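Local coordinates for periplasmic binding protein (Sulfurospirillum deleyianum, PDB 4PAG) that probably captures a solute outside the inner membrane and hands it to an ABC transporter, as other periplasmic binding proteins of the iron and B12 family do, at residues Asp97-Asn102 with Asn120-Gln125. Residues are numbered along the deposited sequence; the frame is centred on the assembly and turned at random. Where two conformers were deposited one is given.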
loop_
_atom_site.group_PDB
_atom_site.type_symbol
_atom_site.label_atom_id
_atom_site.label_comp_id
_atom_site.label_asym_id
_atom_site.label_seq_id
_atom_site.Cartn_x
_atom_site.Cartn_y
_atom_site.Cartn_z
ATOM N N ASP A 97 1.734 12.193 -5.141
ATOM C CA ASP A 97 2.242 12.678 -6.429
ATOM C C ASP A 97 2.152 11.569 -7.471
ATOM O O ASP A 97 3.101 10.802 -7.646
ATOM C CB ASP A 97 3.700 13.148 -6.279
ATOM C CG ASP A 97 4.308 13.661 -7.580
ATOM O OD1 ASP A 97 3.611 13.715 -8.615
ATOM O OD2 ASP A 97 5.506 14.023 -7.555
ATOM N N THR A 98 1.016 11.484 -8.158
ATOM C CA THR A 98 0.830 10.475 -9.209
ATOM C C THR A 98 -0.017 11.100 -10.333
ATOM O O THR A 98 -0.950 11.871 -10.046
ATOM C CB THR A 98 0.223 9.173 -8.623
ATOM O OG1 THR A 98 0.304 8.099 -9.578
ATOM C CG2 THR A 98 -1.220 9.374 -8.180
ATOM N N PRO A 99 0.328 10.814 -11.607
ATOM C CA PRO A 99 -0.248 11.576 -12.726
ATOM C C PRO A 99 -1.764 11.546 -12.837
ATOM O O PRO A 99 -2.352 12.551 -13.195
ATOM C CB PRO A 99 0.391 10.961 -13.980
ATOM C CG PRO A 99 1.368 9.946 -13.521
ATOM C CD PRO A 99 1.468 9.980 -12.027
ATOM N N LEU A 100 -2.398 10.419 -12.523
ATOM C CA LEU A 100 -3.850 10.332 -12.591
ATOM C C LEU A 100 -4.574 11.139 -11.502
ATOM O O LEU A 100 -5.780 11.336 -11.605
ATOM C CB LEU A 100 -4.304 8.866 -12.553
ATOM C CG LEU A 100 -3.829 8.004 -13.730
ATOM C CD1 LEU A 100 -4.105 6.533 -13.452
ATOM C CD2 LEU A 100 -4.476 8.423 -15.041
ATOM N N LEU A 101 -3.858 11.601 -10.473
ATOM C CA LEU A 101 -4.472 12.418 -9.402
ATOM C C LEU A 101 -4.011 13.877 -9.325
ATOM O O LEU A 101 -4.685 14.694 -8.699
ATOM C CB LEU A 101 -4.250 11.757 -8.030
ATOM C CG LEU A 101 -4.963 10.408 -7.856
ATOM C CD1 LEU A 101 -4.544 9.719 -6.569
ATOM C CD2 LEU A 101 -6.468 10.578 -7.891
ATOM N N ASN A 102 -2.883 14.213 -9.946
ATOM C CA ASN A 102 -2.246 15.516 -9.700
ATOM C C ASN A 102 -3.085 16.715 -10.155
ATOM O O ASN A 102 -3.069 17.746 -9.495
ATOM C CB ASN A 102 -0.843 15.580 -10.330
ATOM C CG ASN A 102 0.188 14.762 -9.566
ATOM O OD1 ASN A 102 0.014 14.449 -8.387
ATOM N ND2 ASN A 102 1.273 14.417 -10.236
ATOM N N ASN A 120 6.246 11.218 -4.059
ATOM C CA ASN A 120 6.166 10.230 -5.117
ATOM C C ASN A 120 6.433 8.830 -4.567
ATOM O O ASN A 120 7.578 8.465 -4.314
ATOM C CB ASN A 120 7.160 10.581 -6.225
ATOM C CG ASN A 120 6.983 9.723 -7.460
ATOM O OD1 ASN A 120 6.355 8.670 -7.412
ATOM N ND2 ASN A 120 7.534 10.171 -8.570
ATOM N N ILE A 121 5.377 8.045 -4.413
ATOM C CA ILE A 121 5.479 6.731 -3.765
ATOM C C ILE A 121 5.125 5.561 -4.679
ATOM O O ILE A 121 4.984 4.428 -4.215
ATOM C CB ILE A 121 4.574 6.663 -2.524
ATOM C CG1 ILE A 121 3.153 7.116 -2.872
ATOM C CG2 ILE A 121 5.155 7.527 -1.423
ATOM C CD1 ILE A 121 2.099 6.642 -1.902
ATOM N N ASP A 122 4.985 5.816 -5.972
ATOM C CA ASP A 122 4.547 4.766 -6.883
ATOM C C ASP A 122 5.578 3.639 -6.994
ATOM O O ASP A 122 5.222 2.461 -6.944
ATOM C CB ASP A 122 4.194 5.356 -8.241
ATOM C CG ASP A 122 2.847 6.089 -8.229
ATOM O OD1 ASP A 122 2.107 6.054 -7.209
ATOM O OD2 ASP A 122 2.523 6.704 -9.252
ATOM N N ASP A 123 6.850 4.004 -7.113
ATOM C CA ASP A 123 7.939 3.042 -7.040
ATOM C C ASP A 123 8.222 2.814 -5.565
ATOM O O ASP A 123 8.610 3.741 -4.863
ATOM C CB ASP A 123 9.185 3.587 -7.749
ATOM C CG ASP A 123 10.300 2.546 -7.901
ATOM O OD1 ASP A 123 10.310 1.503 -7.191
ATOM O OD2 ASP A 123 11.191 2.793 -8.746
ATOM N N SER A 124 8.031 1.581 -5.095
ATOM C CA SER A 124 8.217 1.276 -3.679
ATOM C C SER A 124 9.664 1.501 -3.202
ATOM O O SER A 124 9.897 1.712 -2.006
ATOM C CB SER A 124 7.746 -0.151 -3.358
ATOM O OG SER A 124 6.329 -0.287 -3.505
ATOM N N GLN A 125 10.620 1.461 -4.126
ATOM C CA GLN A 125 12.010 1.759 -3.796
ATOM C C GLN A 125 12.175 3.199 -3.283
ATOM O O GLN A 125 13.170 3.509 -2.637
ATOM C CB GLN A 125 12.924 1.505 -5.004
ATOM C CG GLN A 125 12.749 0.133 -5.656
ATOM C CD GLN A 125 13.617 -0.953 -5.044
ATOM O OE1 GLN A 125 13.652 -2.079 -5.532
ATOM N NE2 GLN A 125 14.349 -0.612 -3.999
HETATM O O HOH W 1 3.407 8.525 -6.286
#
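Asp97 lays its CB against the start of the facing loop, 3.9 Å from the backbone N of Asn120, while its OD2 comes to 4.0 Å from Asn120 CB. In this lobe of the periplasmic binding protein fold, strands 92-96 and 116-119 are joined by helix 99-112 in a beta-alpha-beta crossover, and the contact sits where both strands run out into loops. Backbone bonding of Asp97 with Val119 extends the strand pairing up to this point. The carboxylate of Asp97 and the amide of Asn120 are turned 50° apart, so the two flat groups do not stack. Between Asp97 O and the turn at Asn120 and Ile121 the link runs through a water: it donates to Asp97 O at 2.7 Å and to Asn120 OD1, and accepts from Ile121 N at 2.8 Å. One direct hydrogen bond spans the segments, from Thr98 OG1 to Asp122 OD2. With OG1 opposite the backbone N (chi1 -168°), the hydroxyl meets the carboxylate, the two side chains crossing at about a right angle. The other oxygen, OD1, accepts from Trp96 NE1, so both oxygens of Asp122 are engaged. Replacing Asp122 with an alanine removes both carboxylate oxygens, and would probably leave the Thr98 hydroxyl and the Trp96 indole N-H each without its acceptor. At 2.6 Å, Thr98 OG1 reaches Asp122 OD2 on its syn lone pair, the side facing OD1.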